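Long-range contacts in oxidoreductase (PDB 3KA7), which binds flavin-adenine dinucleotide and probably catalyses oxidation-reduction reactions as a member of the flavin-containing amine oxidoreductase family: residues I284-D289 and K360-L365; K45-S50 and K325-C330; A379-D384 and G400-G405; H55-G60 and I407-V412. All coordinates share one frame; numbering follows the deposited sequence.

How the contacts relate
The four contacts run from the seven-stranded mixed sheet to the flavin and beyond it. Contacts 1 and 2, with centres 8 Å apart, share that sheet: its strand 280-288 lies between strands 326-334 and 362-370. Contact 2 also touches contact 4 through H55, although their centres are 19 Å apart. Contact 4 lies at the flavin, near the centre of the chain, and contact 3, its centre 13 Å from that of contact 4, is joined to it where G403 meets G411 of helix 408-421. Along the chain, contact 4 closes a long loop in which contacts 1 and 3 are nested in series, while contact 2 crosses both 1 and 4. Segments 347 residues apart thus meet at the flavin.

Contact 1: residues I284-D289 and K360-L365; sequences ICLAAD and KRYEVL
With CG between the backbone N and the carbonyl carbon (chi1 61°), Y362 lays its ring beside L286, whose own CG stands anti to the carbonyl carbon. The two side chains point the same way, and L286 CD1 covers one face of the ring. They belong to an antiparallel strand pair at the edge of the mixed sheet, where strand 362-370 is outermost and 280-288 is its neighbour. L286, A288, Y362 and V364 share one face of this pair. There L286 CD2 reaches V364 CG2 at 4.0 Å, and L353 of helix 342-356 packs on L286 and Y362. The backbones are stitched by four hydrogen bonds: A287 and E363 exchange two, A287 N to E363 O (2.8 Å) and its reverse, while L365 N to C285 O and D289 N to R361 O extend the pairing on either side. A287 and E363 turn to the other face, where a water bridges A287 O and E363 OE1. Where the pairing ends, the bent chain of R361 crosses D289, the carboxylate and guanidinium planes 82° apart. Their charged atoms do not meet; instead the aliphatic R361 CG lies 3.1 Å from D289 OD2.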
loop_
_atom_site.group_PDB
_atom_site.type_symbol
_atom_site.label_atom_id
_atom_site.label_comp_id
_atom_site.label_asym_id
_atom_site.label_seq_id
_atom_site.Cartn_x
_atom_site.Cartn_y
_atom_site.Cartn_z
ATOM N N ILE A 284 10.529 10.317 -1.599
ATOM C CA ILE A 284 11.184 11.612 -1.472
ATOM C C ILE A 284 10.115 12.655 -1.194
ATOM O O ILE A 284 9.225 12.857 -2.020
ATOM C CB ILE A 284 11.969 11.981 -2.750
ATOM C CG1 ILE A 284 13.051 10.928 -3.027
ATOM C CG2 ILE A 284 12.568 13.400 -2.630
ATOM C CD1 ILE A 284 13.796 11.159 -4.336
ATOM N N CYS A 285 10.197 13.307 -0.037
ATOM C CA CYS A 285 9.218 14.331 0.356
ATOM C C CYS A 285 9.793 15.714 0.066
ATOM O O CYS A 285 10.915 16.008 0.458
ATOM C CB CYS A 285 8.904 14.220 1.846
ATOM S SG CYS A 285 8.194 12.593 2.303
ATOM N N LEU A 286 9.017 16.545 -0.630
ATOM C CA LEU A 286 9.468 17.884 -1.017
ATOM C C LEU A 286 8.668 18.925 -0.265
ATOM O O LEU A 286 7.458 18.792 -0.115
ATOM C CB LEU A 286 9.276 18.102 -2.524
ATOM C CG LEU A 286 9.843 17.026 -3.458
ATOM C CD1 LEU A 286 9.526 17.356 -4.911
ATOM C CD2 LEU A 286 11.355 16.833 -3.261
ATOM N N ALA A 287 9.356 19.957 0.219
ATOM C CA ALA A 287 8.691 21.104 0.798
ATOM C C ALA A 287 8.588 22.115 -0.340
ATOM O O ALA A 287 9.566 22.754 -0.687
ATOM C CB ALA A 287 9.517 21.656 1.945
ATOM N N ALA A 288 7.420 22.221 -0.957
ATOM C CA ALA A 288 7.294 23.048 -2.155
ATOM C C ALA A 288 6.771 24.443 -1.821
ATOM O O ALA A 288 5.888 24.582 -0.998
ATOM C CB ALA A 288 6.389 22.362 -3.176
ATOM N N ASP A 289 7.318 25.464 -2.484
ATOM C CA ASP A 289 6.877 26.853 -2.281
ATOM C C ASP A 289 5.809 27.246 -3.304
ATOM O O ASP A 289 5.353 28.402 -3.337
ATOM C CB ASP A 289 8.064 27.800 -2.410
ATOM C CG ASP A 289 9.175 27.457 -1.463
ATOM O OD1 ASP A 289 9.046 27.791 -0.273
ATOM O OD2 ASP A 289 10.171 26.841 -1.904
ATOM N N LYS A 360 11.286 24.762 -10.853
ATOM C CA LYS A 360 10.318 24.951 -9.779
ATOM C C LYS A 360 11.007 25.202 -8.443
ATOM O O LYS A 360 12.173 24.835 -8.240
ATOM C CB LYS A 360 9.359 23.757 -9.676
ATOM C CG LYS A 360 8.509 23.557 -10.908
ATOM C CD LYS A 360 7.452 24.644 -11.046
ATOM C CE LYS A 360 6.393 24.244 -12.063
ATOM N NZ LYS A 360 5.521 25.411 -12.417
ATOM N N ARG A 361 10.274 25.826 -7.536
ATOM C CA ARG A 361 10.811 26.239 -6.253
ATOM C C ARG A 361 10.411 25.247 -5.163
ATOM O O ARG A 361 9.270 25.226 -4.716
ATOM C CB ARG A 361 10.292 27.646 -5.925
ATOM C CG ARG A 361 10.738 28.215 -4.599
ATOM C CD ARG A 361 12.208 27.996 -4.380
ATOM N NE ARG A 361 13.031 28.988 -5.055
ATOM C CZ ARG A 361 13.532 30.075 -4.469
ATOM N NH1 ARG A 361 13.281 30.330 -3.193
ATOM N NH2 ARG A 361 14.279 30.913 -5.167
ATOM N N TYR A 362 11.358 24.416 -4.743
ATOM C CA TYR A 362 11.106 23.460 -3.660
ATOM C C TYR A 362 12.429 23.062 -3.020
ATOM O O TYR A 362 13.495 23.341 -3.564
ATOM C CB TYR A 362 10.406 22.197 -4.200
ATOM C CG TYR A 362 11.245 21.469 -5.223
ATOM C CD1 TYR A 362 12.156 20.490 -4.835
ATOM C CD2 TYR A 362 11.146 21.771 -6.573
ATOM C CE1 TYR A 362 12.946 19.849 -5.761
ATOM C CE2 TYR A 362 11.931 21.131 -7.508
ATOM C CZ TYR A 362 12.827 20.164 -7.090
ATOM O OH TYR A 362 13.616 19.527 -8.007
ATOM N N GLU A 363 12.346 22.409 -1.868
ATOM C CA GLU A 363 13.510 21.812 -1.238
ATOM C C GLU A 363 13.178 20.372 -0.881
ATOM O O GLU A 363 12.036 20.041 -0.555
ATOM C CB GLU A 363 13.892 22.576 0.030
ATOM C CG GLU A 363 14.171 24.062 -0.193
ATOM C CD GLU A 363 14.143 24.866 1.098
ATOM O OE1 GLU A 363 13.137 24.779 1.844
ATOM O OE2 GLU A 363 15.124 25.601 1.361
ATOM N N VAL A 364 14.175 19.513 -0.944
ATOM C CA VAL A 364 13.986 18.156 -0.462
ATOM C C VAL A 364 13.895 18.198 1.058
ATOM O O VAL A 364 14.815 18.672 1.732
ATOM C CB VAL A 364 15.146 17.266 -0.900
ATOM C CG1 VAL A 364 15.005 15.871 -0.289
ATOM C CG2 VAL A 364 15.224 17.220 -2.433
ATOM N N LEU A 365 12.791 17.694 1.596
ATOM C CA LEU A 365 12.518 17.741 3.019
ATOM C C LEU A 365 13.052 16.509 3.738
ATOM O O LEU A 365 13.727 16.617 4.761
ATOM C CB LEU A 365 11.006 17.900 3.250
ATOM C CG LEU A 365 10.430 18.062 4.658
ATOM C CD1 LEU A 365 10.985 19.298 5.382
ATOM C CD2 LEU A 365 8.896 18.086 4.613
HETATM O O HOH W 1 10.573 24.913 0.617
#

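Contact 2: residues K45-S50 and K325-C330; sequences KGFQLS and KHLTMC
Apolar packing carries most of this contact, in which F47 and L49 of the short strand 47-50 meet L327 of strand 326-334. Strand 47-50 forms a two-stranded antiparallel hairpin with 41-44, and here it lies against the large mixed sheet, its axis 8.6 Å from that of 326-334 and inclined by 18°. No hydrogen bond joins the two segments, so the hairpin meets the sheet through side chains. L327 is central: with CG anti to the backbone N (chi1 175°), it sends both methyl branches toward the hairpin. Its CD1 presses on L49 CD2 at 3.4 Å, tighter than usual carbon contact, and its CB reaches F47 CD1 at 4.1 Å. F47 and L327 run antiparallel, flank against flank, with L327 CB at the edge of the ring. A287 of the adjacent strand 280-288 and L365 of strand 362-370, beyond it, also pack on F47.

Contacts with mixed partners surround this apolar group. H326 O lies at the ring edge, 3.8 Å from F47 CE1, while K325 crosses F47 at about a right angle and brings CB to 4.0 Å from CZ. Among the polar atoms, Q48 O is buried without a hydrogen-bonding partner in the model. Against it rests a methyl group, L327 CD2, 3.4 Å from that oxygen.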
loop_
_atom_site.group_PDB
_atom_site.type_symbol
_atom_site.label_atom_id
_atom_site.label_comp_id
_atom_site.label_asym_id
_atom_site.label_seq_id
_atom_site.Cartn_x
_atom_site.Cartn_y
_atom_site.Cartn_z
ATOM N N LYS A 45 9.328 19.157 10.782
ATOM C CA LYS A 45 9.541 20.536 10.348
ATOM C C LYS A 45 8.262 21.270 9.924
ATOM O O LYS A 45 8.257 22.022 8.951
ATOM C CB LYS A 45 10.610 20.583 9.253
ATOM C CG LYS A 45 11.967 20.128 9.772
ATOM C CD LYS A 45 13.076 20.308 8.761
ATOM C CE LYS A 45 14.416 19.923 9.390
ATOM N NZ LYS A 45 15.514 19.908 8.401
ATOM N N GLY A 46 7.182 21.048 10.664
ATOM C CA GLY A 46 5.927 21.735 10.403
ATOM C C GLY A 46 5.053 21.038 9.375
ATOM O O GLY A 46 3.965 21.509 9.071
ATOM N N PHE A 47 5.539 19.916 8.844
ATOM C CA PHE A 47 4.793 19.111 7.874
ATOM C C PHE A 47 4.266 17.843 8.532
ATOM O O PHE A 47 4.903 17.300 9.439
ATOM C CB PHE A 47 5.703 18.695 6.717
ATOM C CG PHE A 47 6.039 19.808 5.770
ATOM C CD1 PHE A 47 5.326 19.964 4.589
ATOM C CD2 PHE A 47 7.070 20.692 6.049
ATOM C CE1 PHE A 47 5.632 20.986 3.696
ATOM C CE2 PHE A 47 7.383 21.714 5.161
ATOM C CZ PHE A 47 6.663 21.863 3.987
ATOM N N GLN A 48 3.114 17.368 8.066
ATOM C CA GLN A 48 2.627 16.053 8.457
ATOM C C GLN A 48 3.059 15.043 7.397
ATOM O O GLN A 48 2.332 14.792 6.444
ATOM C CB GLN A 48 1.101 16.048 8.590
ATOM C CG GLN A 48 0.572 16.799 9.809
ATOM C CD GLN A 48 1.056 16.201 11.119
ATOM O OE1 GLN A 48 1.789 16.851 11.880
ATOM N NE2 GLN A 48 0.660 14.960 11.390
ATOM N N LEU A 49 4.268 14.515 7.551
ATOM C CA LEU A 49 4.740 13.444 6.682
ATOM C C LEU A 49 4.083 12.155 7.178
ATOM O O LEU A 49 3.166 12.192 7.999
ATOM C CB LEU A 49 6.274 13.354 6.729
ATOM C CG LEU A 49 7.042 14.643 6.383
ATOM C CD1 LEU A 49 8.572 14.404 6.296
ATOM C CD2 LEU A 49 6.500 15.248 5.082
ATOM N N SER A 50 4.536 11.012 6.685
ATOM C CA SER A 50 3.933 9.762 7.120
ATOM C C SER A 50 4.987 8.718 7.414
ATOM O O SER A 50 6.149 8.851 7.015
ATOM C CB SER A 50 2.975 9.210 6.067
ATOM O OG SER A 50 3.684 8.523 5.053
ATOM N N LYS A 325 2.916 26.550 1.782
ATOM C CA LYS A 325 3.752 25.433 1.353
ATOM C C LYS A 325 2.861 24.304 0.867
ATOM O O LYS A 325 1.719 24.178 1.310
ATOM C CB LYS A 325 4.630 24.923 2.506
ATOM C CG LYS A 325 5.696 25.909 2.988
ATOM C CD LYS A 325 6.587 26.369 1.852
ATOM C CE LYS A 325 7.540 27.472 2.305
ATOM N NZ LYS A 325 8.506 26.993 3.336
ATOM N N HIS A 326 3.375 23.499 -0.056
ATOM C CA HIS A 326 2.717 22.246 -0.414
ATOM C C HIS A 326 3.625 21.083 -0.022
ATOM O O HIS A 326 4.848 21.221 0.025
ATOM C CB HIS A 326 2.405 22.174 -1.914
ATOM C CG HIS A 326 1.112 22.826 -2.295
ATOM N ND1 HIS A 326 -0.114 22.329 -1.908
ATOM C CD2 HIS A 326 0.854 23.941 -3.020
ATOM C CE1 HIS A 326 -1.073 23.106 -2.378
ATOM N NE2 HIS A 326 -0.513 24.087 -3.066
ATOM N N LEU A 327 3.008 19.948 0.279
ATOM C CA LEU A 327 3.747 18.713 0.521
ATOM C C LEU A 327 3.623 17.867 -0.727
ATOM O O LEU A 327 2.529 17.418 -1.064
ATOM C CB LEU A 327 3.149 17.966 1.708
ATOM C CG LEU A 327 3.726 16.584 2.044
ATOM C CD1 LEU A 327 5.268 16.612 2.166
ATOM C CD2 LEU A 327 3.070 16.026 3.308
ATOM N N THR A 328 4.738 17.661 -1.405
ATOM C CA THR A 328 4.752 16.873 -2.630
ATOM C C THR A 328 5.622 15.655 -2.364
ATOM O O THR A 328 6.787 15.794 -1.976
ATOM C CB THR A 328 5.329 17.682 -3.784
ATOM O OG1 THR A 328 4.626 18.930 -3.884
ATOM C CG2 THR A 328 5.217 16.911 -5.113
HETATM N N MSE A 329 5.041 14.469 -2.546
HETATM C CA MSE A 329 5.746 13.214 -2.260
HETATM C C MSE A 329 5.903 12.349 -3.507
HETATM O O MSE A 329 4.950 12.152 -4.260
HETATM C CB MSE A 329 5.056 12.446 -1.131
HETATM C CG MSE A 329 5.061 13.223 0.182
HETATM SE SE MSE A 329 4.297 12.226 1.649
HETATM C CE MSE A 329 2.492 12.097 1.051
ATOM N N CYS A 330 7.116 11.840 -3.703
ATOM C CA CYS A 330 7.487 11.070 -4.880
ATOM C C CYS A 330 7.791 9.631 -4.486
ATOM O O CYS A 330 8.362 9.393 -3.427
ATOM C CB CYS A 330 8.752 11.653 -5.499
ATOM S SG CYS A 330 8.677 13.453 -5.750
#

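Contact 3: residues A379-D384 and G400-G405; sequences AASGTD and GAKGKG
Two loops flanking strand 394-396 are pinned together by a largely buried salt bridge between D384 and K402, next to the FAD-binding residues R378 and D399. The lysine chain bends at chi3 and chi4 (-68° and -55°), which curls its ammonium group back to the carboxylate oxygens. K402 NZ meets D384 OD1 at 2.8 Å on the syn lone pair, with a weaker bond to OD2. The same OD1 is gripped a second time by the backbone, K402 N donating at 2.8 Å from above the carboxylate plane, 45° out of it. One residue therefore holds the aspartate through both its main chain and its side chain, and the paired donors would be expected to stabilise the charged carboxylate. The first loop makes a type II beta turn from A380 to T383, in which A380 O accepts from both T383 N and T383 OG1, the hydroxyl lying in the carbonyl plane on a lone pair. Just ahead of that turn, A379 O takes a further hydrogen bond from K402 NZ (2.8 Å), and D399 O binds the same ammonium group. Nearer the lysine's bend, S381 OG stands 3.9 Å from K402 CE, while A379 CB packs over G400 CA at 4.0 Å.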
loop_
_atom_site.group_PDB
_atom_site.type_symbol
_atom_site.label_atom_id
_atom_site.label_comp_id
_atom_site.label_asym_id
_atom_site.label_seq_id
_atom_site.Cartn_x
_atom_site.Cartn_y
_atom_site.Cartn_z
ATOM N N ALA A 379 4.408 -8.787 1.435
ATOM C CA ALA A 379 4.301 -9.747 0.339
ATOM C C ALA A 379 4.000 -8.961 -0.926
ATOM O O ALA A 379 3.068 -8.144 -0.948
ATOM C CB ALA A 379 3.184 -10.731 0.608
ATOM N N ALA A 380 4.773 -9.209 -1.978
ATOM C CA ALA A 380 4.624 -8.460 -3.216
ATOM C C ALA A 380 3.231 -8.645 -3.761
ATOM O O ALA A 380 2.690 -9.750 -3.742
ATOM C CB ALA A 380 5.631 -8.913 -4.234
ATOM N N SER A 381 2.646 -7.563 -4.257
ATOM C CA SER A 381 1.327 -7.683 -4.849
ATOM C C SER A 381 1.278 -8.832 -5.836
ATOM O O SER A 381 2.205 -9.032 -6.608
ATOM C CB SER A 381 0.921 -6.391 -5.539
ATOM O OG SER A 381 0.117 -5.631 -4.665
ATOM N N GLY A 382 0.173 -9.569 -5.809
ATOM C CA GLY A 382 -0.020 -10.712 -6.687
ATOM C C GLY A 382 0.519 -12.016 -6.130
ATOM O O GLY A 382 0.370 -13.060 -6.770
ATOM N N THR A 383 1.160 -11.965 -4.958
ATOM C CA THR A 383 1.772 -13.164 -4.354
ATOM C C THR A 383 1.232 -13.508 -2.953
ATOM O O THR A 383 1.617 -14.518 -2.351
ATOM C CB THR A 383 3.314 -13.040 -4.253
ATOM O OG1 THR A 383 3.665 -12.151 -3.181
ATOM C CG2 THR A 383 3.920 -12.537 -5.558
ATOM N N ASP A 384 0.340 -12.686 -2.421
ATOM C CA ASP A 384 -0.104 -12.912 -1.042
ATOM C C ASP A 384 -0.630 -14.311 -0.793
ATOM O O ASP A 384 -1.359 -14.866 -1.625
ATOM C CB ASP A 384 -1.152 -11.890 -0.618
ATOM C CG ASP A 384 -0.605 -10.497 -0.620
ATOM O OD1 ASP A 384 -0.458 -9.908 0.477
ATOM O OD2 ASP A 384 -0.288 -10.016 -1.727
ATOM N N GLY A 400 1.057 -8.361 4.409
ATOM C CA GLY A 400 1.678 -9.662 4.134
ATOM C C GLY A 400 0.628 -10.730 3.909
ATOM O O GLY A 400 0.948 -11.897 3.650
ATOM N N ALA A 401 -0.637 -10.323 4.011
ATOM C CA ALA A 401 -1.765 -11.227 3.772
ATOM C C ALA A 401 -2.944 -10.453 3.192
ATOM O O ALA A 401 -4.028 -10.432 3.781
ATOM C CB ALA A 401 -2.174 -11.914 5.057
ATOM N N LYS A 402 -2.732 -9.825 2.045
ATOM C CA LYS A 402 -3.773 -8.997 1.403
ATOM C C LYS A 402 -4.768 -9.849 0.634
ATOM O O LYS A 402 -4.405 -10.902 0.089
ATOM C CB LYS A 402 -3.142 -7.998 0.436
ATOM C CG LYS A 402 -2.125 -7.068 1.090
ATOM C CD LYS A 402 -1.610 -5.997 0.127
ATOM C CE LYS A 402 -0.755 -6.605 -0.988
ATOM N NZ LYS A 402 0.391 -7.449 -0.451
ATOM N N GLY A 403 -6.018 -9.384 0.581
ATOM C CA GLY A 403 -7.009 -9.968 -0.326
ATOM C C GLY A 403 -6.589 -9.780 -1.768
ATOM O O GLY A 403 -6.075 -8.727 -2.149
ATOM N N LYS A 404 -6.804 -10.801 -2.589
ATOM C CA LYS A 404 -6.364 -10.718 -3.979
ATOM C C LYS A 404 -7.034 -9.562 -4.708
ATOM O O LYS A 404 -8.237 -9.344 -4.585
ATOM C CB LYS A 404 -6.636 -12.035 -4.718
ATOM C CG LYS A 404 -5.882 -13.219 -4.162
ATOM C CD LYS A 404 -6.119 -14.470 -4.993
ATOM C CE LYS A 404 -5.651 -15.689 -4.232
ATOM N NZ LYS A 404 -4.759 -16.527 -5.064
ATOM N N GLY A 405 -6.240 -8.825 -5.475
ATOM C CA GLY A 405 -6.782 -7.787 -6.350
ATOM C C GLY A 405 -6.957 -6.409 -5.742
ATOM O O GLY A 405 -7.261 -5.457 -6.459
#

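Contact 4: residues H55-G60 and I407-V412; sequences HMLPNG and IEVEGV. With FAD (flavin-adenine dinucleotide), chain B.
E410 reaches across to N59 from the first turns of helix 408-421, and its side chain can be followed outward. CB lies 3.7 Å from N59 OD1. CG, anti to the carbonyl carbon (chi1 -51°), comes closer to that oxygen, at 3.2 Å, and also packs against P58 CB. A bend at chi2 (-65°) turns the carboxylate toward the type I beta turn from L57 to G60. There OE2 accepts a hydrogen bond from N59 N (2.8 Å), met on the anti side and 34° out of the carboxylate plane, and a water lies between OE2 and G60 O. OE1 turns to L65 N of helix 64-71. The buried carboxylate is thus held at both oxygens.

P58 runs antiparallel to E410 and packs its CG on I407 CG2 (3.6 Å), while the L57 and V409 side chains cross at about a right angle. Both segments border the pyrimidine end of the flavin: FAD N3 makes a weak hydrogen bond to M56 O, and V409 N donates to FAD O2, though the position of O2 is less certain. A second water bridges N59 OD1 and I407 N, and N59 ND2 is hydrogen-bonded to G186 O. Around the pair, helix 64-71 packs on L57, N59, V409 and E410, helix 172-185 on N59 and I407, and helix 195-208 on H55 and L57.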
loop_
_atom_site.group_PDB
_atom_site.type_symbol
_atom_site.label_atom_id
_atom_site.label_comp_id
_atom_site.label_asym_id
_atom_site.label_seq_id
_atom_site.Cartn_x
_atom_site.Cartn_y
_atom_site.Cartn_z
ATOM N N HIS A 55 -0.560 9.154 2.365
ATOM C CA HIS A 55 -1.793 9.882 2.750
ATOM C C HIS A 55 -2.923 9.720 1.731
ATOM O O HIS A 55 -3.703 10.655 1.485
ATOM C CB HIS A 55 -1.489 11.368 2.948
ATOM C CG HIS A 55 -0.669 11.659 4.172
ATOM N ND1 HIS A 55 0.343 12.598 4.190
ATOM C CD2 HIS A 55 -0.716 11.132 5.418
ATOM C CE1 HIS A 55 0.879 12.637 5.399
ATOM N NE2 HIS A 55 0.256 11.757 6.159
HETATM N N MSE A 56 -3.022 8.531 1.143
HETATM C CA MSE A 56 -3.951 8.317 0.045
HETATM C C MSE A 56 -4.506 6.898 0.075
HETATM O O MSE A 56 -3.772 5.951 0.394
HETATM C CB MSE A 56 -3.224 8.603 -1.279
HETATM C CG MSE A 56 -4.084 8.561 -2.518
HETATM SE SE MSE A 56 -3.082 9.157 -4.063
HETATM C CE MSE A 56 -3.641 11.035 -4.000
ATOM N N LEU A 57 -5.801 6.760 -0.222
ATOM C CA LEU A 57 -6.455 5.457 -0.377
ATOM C C LEU A 57 -6.609 5.144 -1.867
ATOM O O LEU A 57 -7.095 5.984 -2.634
ATOM C CB LEU A 57 -7.845 5.456 0.270
ATOM C CG LEU A 57 -7.939 5.747 1.774
ATOM C CD1 LEU A 57 -9.379 5.581 2.276
ATOM C CD2 LEU A 57 -7.002 4.869 2.561
ATOM N N PRO A 58 -6.194 3.940 -2.285
ATOM C CA PRO A 58 -6.239 3.576 -3.700
ATOM C C PRO A 58 -7.641 3.688 -4.319
ATOM O O PRO A 58 -7.777 4.078 -5.495
ATOM C CB PRO A 58 -5.760 2.121 -3.693
ATOM C CG PRO A 58 -4.823 2.070 -2.533
ATOM C CD PRO A 58 -5.502 2.918 -1.476
ATOM N N ASN A 59 -8.673 3.348 -3.551
ATOM C CA ASN A 59 -10.043 3.453 -4.056
ATOM C C ASN A 59 -10.860 4.536 -3.351
ATOM O O ASN A 59 -12.098 4.532 -3.405
ATOM C CB ASN A 59 -10.766 2.106 -3.978
ATOM C CG ASN A 59 -10.154 1.043 -4.874
ATOM O OD1 ASN A 59 -9.655 0.033 -4.389
ATOM N ND2 ASN A 59 -10.229 1.242 -6.191
ATOM N N GLY A 60 -10.165 5.446 -2.674
ATOM C CA GLY A 60 -10.792 6.647 -2.111
ATOM C C GLY A 60 -11.968 6.334 -1.210
ATOM O O GLY A 60 -11.897 5.417 -0.389
ATOM N N ILE A 407 -5.394 -3.030 -4.238
ATOM C CA ILE A 407 -4.146 -2.264 -4.204
ATOM C C ILE A 407 -3.865 -1.882 -2.748
ATOM O O ILE A 407 -4.734 -1.303 -2.089
ATOM C CB ILE A 407 -4.282 -0.959 -5.020
ATOM C CG1 ILE A 407 -4.500 -1.249 -6.504
ATOM C CG2 ILE A 407 -3.056 -0.083 -4.856
ATOM C CD1 ILE A 407 -4.692 0.025 -7.351
ATOM N N GLU A 408 -2.683 -2.228 -2.239
ATOM C CA GLU A 408 -2.203 -1.675 -0.964
ATOM C C GLU A 408 -3.216 -1.826 0.180
ATOM O O GLU A 408 -3.654 -2.936 0.461
ATOM C CB GLU A 408 -1.786 -0.210 -1.143
ATOM C CG GLU A 408 -0.760 0.051 -2.269
ATOM C CD GLU A 408 0.638 -0.470 -1.951
ATOM O OE1 GLU A 408 0.906 -0.848 -0.785
ATOM O OE2 GLU A 408 1.484 -0.490 -2.873
ATOM N N VAL A 409 -3.607 -0.730 0.834
ATOM C CA VAL A 409 -4.528 -0.883 1.986
ATOM C C VAL A 409 -5.928 -1.412 1.654
ATOM O O VAL A 409 -6.622 -1.917 2.533
ATOM C CB VAL A 409 -4.615 0.369 2.898
ATOM C CG1 VAL A 409 -3.220 0.734 3.421
ATOM C CG2 VAL A 409 -5.260 1.542 2.171
ATOM N N GLU A 410 -6.340 -1.313 0.394
ATOM C CA GLU A 410 -7.600 -1.931 -0.011
ATOM C C GLU A 410 -7.450 -3.455 0.116
ATOM O O GLU A 410 -8.348 -4.154 0.604
ATOM C CB GLU A 410 -7.988 -1.517 -1.438
ATOM C CG GLU A 410 -7.962 -0.011 -1.710
ATOM C CD GLU A 410 -8.990 0.795 -0.921
ATOM O OE1 GLU A 410 -9.798 0.200 -0.166
ATOM O OE2 GLU A 410 -8.987 2.039 -1.071
ATOM N N GLY A 411 -6.290 -3.964 -0.292
ATOM C CA GLY A 411 -5.980 -5.371 -0.078
ATOM C C GLY A 411 -5.897 -5.725 1.392
ATOM O O GLY A 411 -6.332 -6.793 1.802
ATOM N N VAL A 412 -5.318 -4.838 2.200
ATOM C CA VAL A 412 -5.256 -5.091 3.632
ATOM C C VAL A 412 -6.674 -5.231 4.178
ATOM O O VAL A 412 -6.979 -6.173 4.910
ATOM C CB VAL A 412 -4.531 -3.959 4.384
ATOM C CG1 VAL A 412 -4.699 -4.136 5.901
ATOM C CG2 VAL A 412 -3.064 -3.937 3.999
HETATM P PA FAD B . 2.061 -2.516 9.665
HETATM O O1A FAD B . 3.141 -3.427 9.144
HETATM O O2A FAD B . 2.089 -1.087 9.176
HETATM O O5B FAD B . 2.105 -2.512 11.270
HETATM C C5B FAD B . 2.670 -3.617 11.965
HETATM C C4B FAD B . 2.773 -3.138 13.416
HETATM O O4B FAD B . 3.232 -4.169 14.267
HETATM C C3B FAD B . 3.759 -1.972 13.536
HETATM O O3B FAD B . 3.132 -0.857 14.151
HETATM C C2B FAD B . 4.884 -2.536 14.408
HETATM O O2B FAD B . 5.484 -1.561 15.240
HETATM C C1B FAD B . 4.169 -3.628 15.195
HETATM N N9A FAD B . 5.026 -4.733 15.645
HETATM C C8A FAD B . 6.025 -5.402 14.968
HETATM N N7A FAD B . 6.490 -6.398 15.777
HETATM C C5A FAD B . 5.789 -6.352 16.942
HETATM C C6A FAD B . 5.854 -7.097 18.110
HETATM N N6A FAD B . 6.649 -8.160 18.182
HETATM N N1A FAD B . 4.990 -6.800 19.145
HETATM C C2A FAD B . 4.077 -5.770 19.040
HETATM N N3A FAD B . 4.018 -5.025 17.881
HETATM C C4A FAD B . 4.869 -5.321 16.865
HETATM N N1 FAD B . -0.800 2.092 0.976
HETATM C C2 FAD B . -1.895 2.754 0.448
HETATM O O2 FAD B . -3.019 2.240 0.520
HETATM N N3 FAD B . -1.710 3.976 -0.181
HETATM C C4 FAD B . -0.449 4.536 -0.286
HETATM O O4 FAD B . -0.278 5.621 -0.842
HETATM C C4X FAD B . 0.650 3.870 0.238
HETATM N N5 FAD B . 1.920 4.417 0.118
HETATM C C5X FAD B . 3.003 3.745 0.660
HETATM C C6 FAD B . 4.284 4.289 0.564
HETATM C C7 FAD B . 5.371 3.629 1.124
HETATM C C7M FAD B . 6.745 4.239 1.001
HETATM C C8 FAD B . 5.166 2.419 1.775
HETATM C C8M FAD B . 6.315 1.670 2.387
HETATM C C9 FAD B . 3.891 1.867 1.865
HETATM C C9A FAD B . 2.802 2.534 1.312
HETATM N N10 FAD B . 1.530 1.986 1.401
HETATM C C10 FAD B . 0.457 2.650 0.875
HETATM C "C1'" FAD B . 1.302 0.642 2.011
HETATM C "C2'" FAD B . 0.794 0.830 3.446
HETATM O "O2'" FAD B . 1.594 1.808 4.107
HETATM C "C3'" FAD B . 0.865 -0.507 4.177
HETATM O "O3'" FAD B . 0.317 -1.524 3.346
HETATM C "C4'" FAD B . 0.135 -0.563 5.516
HETATM O "O4'" FAD B . 0.449 0.539 6.342
HETATM C "C5'" FAD B . 0.604 -1.833 6.217
HETATM O "O5'" FAD B . -0.267 -2.061 7.297
HETATM P P FAD B . -0.217 -3.437 8.088
HETATM O O1P FAD B . -1.617 -3.803 8.514
HETATM O O2P FAD B . 0.519 -4.515 7.317
HETATM O O3P FAD B . 0.597 -3.152 9.446
HETATM O O HOH W 2 -7.714 -1.919 -5.321
HETATM O O HOH W 3 -11.399 2.791 0.199
#